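PDB 3HX6: type IV pilus biogenesis factor PilY1 from Pseudomonas aeruginosa, which primes type IV pilus assembly, adheres to host cells and appears to regulate pilus retraction and twitching motility through calcium binding and release. Local coordinates for residues F108-S113 against L180-V185; T367-W372 against G390-Q395. The protein carries 3 engineered substitutions. One frame throughout, in Å; residues are numbered along the deposited sequence.

Contact 1 of 2, residues F108-S113 against L180-V185; sequences FAFIPS and LWEIGV
Ser113 OG donates a hydrogen bond of 2.7 Å to Glu182 OE1, and this short bond is half of a two-pronged grip between adjacent blades of the beta-propeller. The second prong runs from Ser113 N to Glu182 OE2, 3.2 Å long and nearly straight at 167°. A carboxylate from one blade thus binds the first residue of a helix that follows another: Pro112 occupies the N-cap position, and Ser113 opens helix 113-118 with an amide that points out of its first turn. The negative charge would be expected to sit favourably against this helix start. Both oxygens are used from their syn sides; OE1 offers its syn lone pair to the hydroxyl, whereas the amide meets OE2 slightly off the carboxylate plane. Ser113 can supply two donors to one group because its OG lies beside its own backbone N (chi1 -57°). Glu182 answers with a side chain extended beyond CG, reaching across from edge strand 178-184, just after the classic bulge that Leu180 and Trp181 form opposite Ala168. Phe110 and Pro112 both come up against Glu182 OE2, and both also rest on Phe167 of the neighbouring strand 165-170. The Phe110 ring stands 76° from the carboxylate plane and presents its edge, with Phe110 CZ 3.9 Å from Glu182 OE2.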
loop_
_atom_site.group_PDB
_atom_site.type_symbol
_atom_site.label_atom_id
_atom_site.label_comp_id
_atom_site.label_asym_id
_atom_site.label_seq_id
_atom_site.Cartn_x
_atom_site.Cartn_y
_atom_site.Cartn_z
ATOM N N PHE A 108 -21.397 16.656 8.702
ATOM C CA PHE A 108 -22.654 16.675 7.975
ATOM C C PHE A 108 -23.664 15.700 8.561
ATOM O O PHE A 108 -23.307 14.777 9.295
ATOM C CB PHE A 108 -22.373 16.350 6.500
ATOM C CG PHE A 108 -23.602 16.244 5.642
ATOM C CD1 PHE A 108 -24.231 15.017 5.454
ATOM C CD2 PHE A 108 -24.122 17.370 5.009
ATOM C CE1 PHE A 108 -25.362 14.909 4.644
ATOM C CE2 PHE A 108 -25.250 17.277 4.197
ATOM C CZ PHE A 108 -25.872 16.043 4.013
ATOM N N ALA A 109 -24.930 15.926 8.240
ATOM C CA ALA A 109 -26.005 15.072 8.709
ATOM C C ALA A 109 -27.129 15.132 7.689
ATOM O O ALA A 109 -27.559 16.215 7.285
ATOM C CB ALA A 109 -26.500 15.544 10.066
ATOM N N PHE A 110 -27.593 13.967 7.252
ATOM C CA PHE A 110 -28.676 13.930 6.286
ATOM C C PHE A 110 -29.925 13.331 6.917
ATOM O O PHE A 110 -29.843 12.412 7.732
ATOM C CB PHE A 110 -28.269 13.125 5.045
ATOM C CG PHE A 110 -29.339 13.060 3.999
ATOM C CD1 PHE A 110 -30.090 11.904 3.823
ATOM C CD2 PHE A 110 -29.628 14.173 3.218
ATOM C CE1 PHE A 110 -31.117 11.857 2.884
ATOM C CE2 PHE A 110 -30.651 14.138 2.280
ATOM C CZ PHE A 110 -31.398 12.978 2.111
ATOM N N ILE A 111 -31.081 13.863 6.544
ATOM C CA ILE A 111 -32.339 13.375 7.081
ATOM C C ILE A 111 -33.360 13.178 5.974
ATOM O O ILE A 111 -33.883 14.140 5.416
ATOM C CB ILE A 111 -32.908 14.346 8.141
ATOM C CG1 ILE A 111 -31.959 14.399 9.344
ATOM C CG2 ILE A 111 -34.303 13.898 8.573
ATOM C CD1 ILE A 111 -32.342 15.419 10.391
ATOM N N PRO A 112 -33.642 11.912 5.633
ATOM C CA PRO A 112 -34.601 11.543 4.590
ATOM C C PRO A 112 -35.961 12.210 4.775
ATOM O O PRO A 112 -36.410 12.431 5.900
ATOM C CB PRO A 112 -34.681 10.027 4.728
ATOM C CG PRO A 112 -33.290 9.669 5.140
ATOM C CD PRO A 112 -32.986 10.713 6.186
ATOM N N SER A 113 -36.610 12.530 3.662
ATOM C CA SER A 113 -37.919 13.160 3.698
ATOM C C SER A 113 -38.854 12.324 4.561
ATOM O O SER A 113 -39.707 12.860 5.267
ATOM C CB SER A 113 -38.491 13.273 2.282
ATOM O OG SER A 113 -37.612 13.996 1.434
ATOM N N LEU A 180 -28.963 14.137 -4.718
ATOM C CA LEU A 180 -29.200 13.778 -6.110
ATOM C C LEU A 180 -30.634 13.308 -6.306
ATOM O O LEU A 180 -31.327 13.760 -7.217
ATOM C CB LEU A 180 -28.227 12.684 -6.548
ATOM C CG LEU A 180 -26.761 13.118 -6.636
ATOM C CD1 LEU A 180 -25.871 11.906 -6.858
ATOM C CD2 LEU A 180 -26.602 14.131 -7.764
ATOM N N TRP A 181 -31.075 12.389 -5.455
ATOM C CA TRP A 181 -32.434 11.885 -5.539
ATOM C C TRP A 181 -32.845 11.018 -4.356
ATOM O O TRP A 181 -32.017 10.590 -3.551
ATOM C CB TRP A 181 -32.658 11.104 -6.844
ATOM C CG TRP A 181 -31.575 10.119 -7.212
ATOM C CD1 TRP A 181 -30.589 10.301 -8.139
ATOM C CD2 TRP A 181 -31.387 8.799 -6.682
ATOM N NE1 TRP A 181 -29.800 9.176 -8.223
ATOM C CE2 TRP A 181 -30.266 8.240 -7.340
ATOM C CE3 TRP A 181 -32.054 8.034 -5.718
ATOM C CZ2 TRP A 181 -29.797 6.950 -7.061
ATOM C CZ3 TRP A 181 -31.586 6.747 -5.441
ATOM C CH2 TRP A 181 -30.467 6.222 -6.112
ATOM N N GLU A 182 -34.147 10.783 -4.268
ATOM C CA GLU A 182 -34.742 9.965 -3.225
ATOM C C GLU A 182 -35.774 9.075 -3.893
ATOM O O GLU A 182 -36.608 9.552 -4.655
ATOM C CB GLU A 182 -35.445 10.837 -2.184
ATOM C CG GLU A 182 -34.529 11.710 -1.353
ATOM C CD GLU A 182 -35.297 12.514 -0.317
ATOM O OE1 GLU A 182 -36.158 13.331 -0.714
ATOM O OE2 GLU A 182 -35.046 12.324 0.895
ATOM N N ILE A 183 -35.705 7.781 -3.619
ATOM C CA ILE A 183 -36.645 6.829 -4.192
ATOM C C ILE A 183 -37.505 6.250 -3.079
ATOM O O ILE A 183 -37.015 5.987 -1.985
ATOM C CB ILE A 183 -35.917 5.661 -4.892
ATOM C CG1 ILE A 183 -35.088 6.182 -6.062
ATOM C CG2 ILE A 183 -36.929 4.632 -5.386
ATOM C CD1 ILE A 183 -34.411 5.085 -6.856
ATOM N N GLY A 184 -38.788 6.064 -3.368
ATOM C CA GLY A 184 -39.707 5.496 -2.400
ATOM C C GLY A 184 -40.631 4.554 -3.144
ATOM O O GLY A 184 -40.455 4.346 -4.348
ATOM N N VAL A 185 -41.615 3.986 -2.451
ATOM C CA VAL A 185 -42.541 3.074 -3.110
ATOM C C VAL A 185 -43.284 3.812 -4.213
ATOM O O VAL A 185 -43.679 3.213 -5.212
ATOM C CB VAL A 185 -43.560 2.464 -2.123
ATOM C CG1 VAL A 185 -42.831 1.588 -1.116
ATOM C CG2 VAL A 185 -44.340 3.567 -1.416
#

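Contact 2 of 2, residues T367-W372 against G390-Q395; sequences TLYGIW and GNLQQQ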
loop_
_atom_site.group_PDB
_atom_site.type_symbol
_atom_site.label_atom_id
_atom_site.label_comp_id
_atom_site.label_asym_id
_atom_site.label_seq_id
_atom_site.Cartn_x
_atom_site.Cartn_y
_atom_site.Cartn_z
ATOM N N THR A 367 -25.143 -22.041 4.940
ATOM C CA THR A 367 -24.112 -22.631 4.105
ATOM C C THR A 367 -23.377 -21.680 3.176
ATOM O O THR A 367 -23.909 -20.642 2.791
ATOM C CB THR A 367 -24.768 -23.745 3.238
ATOM O OG1 THR A 367 -25.561 -24.595 4.079
ATOM C CG2 THR A 367 -23.726 -24.570 2.511
ATOM N N LEU A 368 -22.148 -22.053 2.826
ATOM C CA LEU A 368 -21.338 -21.293 1.877
ATOM C C LEU A 368 -21.297 -22.178 0.638
ATOM O O LEU A 368 -20.963 -23.360 0.732
ATOM C CB LEU A 368 -19.909 -21.086 2.381
ATOM C CG LEU A 368 -19.077 -20.214 1.427
ATOM C CD1 LEU A 368 -19.711 -18.819 1.330
ATOM C CD2 LEU A 368 -17.626 -20.117 1.930
ATOM N N TYR A 369 -21.645 -21.614 -0.513
ATOM C CA TYR A 369 -21.659 -22.370 -1.758
ATOM C C TYR A 369 -20.710 -21.817 -2.800
ATOM O O TYR A 369 -20.447 -20.616 -2.845
ATOM C CB TYR A 369 -23.061 -22.370 -2.391
ATOM C CG TYR A 369 -24.139 -23.039 -1.574
ATOM C CD1 TYR A 369 -24.940 -22.301 -0.707
ATOM C CD2 TYR A 369 -24.364 -24.413 -1.676
ATOM C CE1 TYR A 369 -25.944 -22.910 0.041
ATOM C CE2 TYR A 369 -25.362 -25.038 -0.931
ATOM C CZ TYR A 369 -26.148 -24.283 -0.077
ATOM O OH TYR A 369 -27.134 -24.890 0.662
ATOM N N GLY A 370 -20.227 -22.719 -3.648
ATOM C CA GLY A 370 -19.360 -22.359 -4.751
ATOM C C GLY A 370 -19.983 -23.060 -5.949
ATOM O O GLY A 370 -19.832 -24.270 -6.101
ATOM N N ILE A 371 -20.690 -22.312 -6.794
ATOM C CA ILE A 371 -21.357 -22.889 -7.958
ATOM C C ILE A 371 -20.715 -22.500 -9.290
ATOM O O ILE A 371 -20.453 -21.333 -9.555
ATOM C CB ILE A 371 -22.842 -22.467 -8.011
ATOM C CG1 ILE A 371 -23.550 -22.880 -6.721
ATOM C CG2 ILE A 371 -23.519 -23.104 -9.228
ATOM C CD1 ILE A 371 -23.547 -24.371 -6.455
ATOM N N TRP A 372 -20.490 -23.487 -10.143
ATOM C CA TRP A 372 -19.871 -23.225 -11.433
ATOM C C TRP A 372 -20.846 -22.675 -12.467
ATOM O O TRP A 372 -21.802 -23.345 -12.839
ATOM C CB TRP A 372 -19.244 -24.509 -11.972
ATOM C CG TRP A 372 -18.369 -24.328 -13.175
ATOM C CD1 TRP A 372 -17.986 -23.148 -13.750
ATOM C CD2 TRP A 372 -17.707 -25.364 -13.909
ATOM N NE1 TRP A 372 -17.125 -23.387 -14.790
ATOM C CE2 TRP A 372 -16.933 -24.738 -14.910
ATOM C CE3 TRP A 372 -17.688 -26.763 -13.813
ATOM C CZ2 TRP A 372 -16.145 -25.465 -15.815
ATOM C CZ3 TRP A 372 -16.904 -27.489 -14.715
ATOM C CH2 TRP A 372 -16.144 -26.835 -15.701
ATOM N N GLY A 390 -25.924 -32.623 -4.058
ATOM C CA GLY A 390 -25.414 -33.876 -4.596
ATOM C C GLY A 390 -24.434 -33.704 -5.744
ATOM O O GLY A 390 -23.581 -34.565 -5.978
ATOM N N ASN A 391 -24.551 -32.594 -6.468
ATOM C CA ASN A 391 -23.654 -32.320 -7.589
ATOM C C ASN A 391 -22.430 -31.542 -7.127
ATOM O O ASN A 391 -21.582 -31.168 -7.937
ATOM C CB ASN A 391 -24.372 -31.493 -8.648
ATOM C CG ASN A 391 -25.707 -32.079 -9.030
ATOM O OD1 ASN A 391 -26.754 -31.520 -8.711
ATOM N ND2 ASN A 391 -25.680 -33.220 -9.708
ATOM N N LEU A 392 -22.342 -31.300 -5.824
ATOM C CA LEU A 392 -21.241 -30.521 -5.272
ATOM C C LEU A 392 -20.376 -31.322 -4.313
ATOM O O LEU A 392 -20.811 -32.332 -3.767
ATOM C CB LEU A 392 -21.806 -29.298 -4.535
ATOM C CG LEU A 392 -22.904 -28.503 -5.248
ATOM C CD1 LEU A 392 -23.411 -27.394 -4.336
ATOM C CD2 LEU A 392 -22.365 -27.931 -6.553
ATOM N N GLN A 393 -19.147 -30.860 -4.118
ATOM C CA GLN A 393 -18.231 -31.508 -3.200
ATOM C C GLN A 393 -18.395 -30.858 -1.839
ATOM O O GLN A 393 -18.205 -29.653 -1.684
ATOM C CB GLN A 393 -16.786 -31.340 -3.652
ATOM C CG GLN A 393 -15.786 -31.882 -2.642
ATOM C CD GLN A 393 -16.060 -33.333 -2.303
ATOM O OE1 GLN A 393 -16.213 -34.163 -3.195
ATOM N NE2 GLN A 393 -16.122 -33.647 -1.015
ATOM N N GLN A 394 -18.755 -31.665 -0.855
ATOM C CA GLN A 394 -18.936 -31.173 0.494
ATOM C C GLN A 394 -17.593 -30.907 1.163
ATOM O O GLN A 394 -16.606 -31.597 0.903
ATOM C CB GLN A 394 -19.715 -32.204 1.316
ATOM C CG GLN A 394 -19.861 -31.863 2.788
ATOM C CD GLN A 394 -20.473 -33.010 3.580
ATOM O OE1 GLN A 394 -19.953 -34.127 3.571
ATOM N NE2 GLN A 394 -21.575 -32.739 4.266
ATOM N N GLN A 395 -17.564 -29.880 2.003
ATOM C CA GLN A 395 -16.383 -29.533 2.784
ATOM C C GLN A 395 -16.982 -29.354 4.176
ATOM O O GLN A 395 -18.183 -29.092 4.312
ATOM C CB GLN A 395 -15.746 -28.217 2.316
ATOM C CG GLN A 395 -15.287 -28.177 0.853
ATOM C CD GLN A 395 -14.088 -29.071 0.550
ATOM O OE1 GLN A 395 -13.697 -29.224 -0.615
ATOM N NE2 GLN A 395 -13.496 -29.657 1.586
#
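Leu392 sets its forked end against Ile371 and Tyr369, a buried apolar contact between segments 367-372 and 390-395 in the large mixed sheet that follows the four-stranded sheets along the chain, within the PilY1 beta-propeller region. Both methyls of the leucine meet the same one: Ile371 CD1 lies 3.7 Å from Leu392 CD1 and 3.8 Å from Leu392 CD2, the two side chains crossing at about a right angle. Leu392 CD1 also reaches the edge of the Tyr369 ring, near its plane, 4.1 Å from Tyr369 CD2. The leucine's extended second torsion (chi2 176°) carries CD1 outward from its own backbone to both partners. Tyr369 and Ile371 alternate with Gly370 along their strand, which brings their side chains to the same side of it. Around this first shell, Thr367 CG2 lies over one face of the Tyr369 ring, 3.5 Å above its plane and offset toward the rim. The phenol end is held as well, since Tyr369 OH is hydrogen-bonded to Gln326 and Arg389; Gln326 binds Thr367 OG1 too and so ties the two neighbours together. Farther out, Tyr316 of strand 307-317, from the preceding four-stranded antiparallel sheet, packs on both Ile371 and Leu392. The axes of segments 367-372 and 392-395 approach to 8.6 Å at 154°, near antiparallel, and their strands are not direct partners: strand 433-437 comes between them in the sheet, while strand 343-348 pairs with the other edge of strand 367-373.

Overall arrangement
Followed from the N terminus, the chain first closes contact 1, whose 66 intervening residues include the rest of helix 113-118, helix 130-137 and the first three strands of the blade that ends in 178-184. It then runs through two further four-stranded antiparallel sheets, including the calcium-site region around Asp258 to Asp266, before contact 2 closes a much shorter loop of 17 residues. The two are in series, neither nested nor crossed. Contact 1 joins the end of outer strand 108-110 and the start of the helix after it to outer strand 178-184 of the next sheet; contact 2 is apolar and lies within one larger sheet. Their centres are 40 Å apart, on opposite sides of the chain's centre.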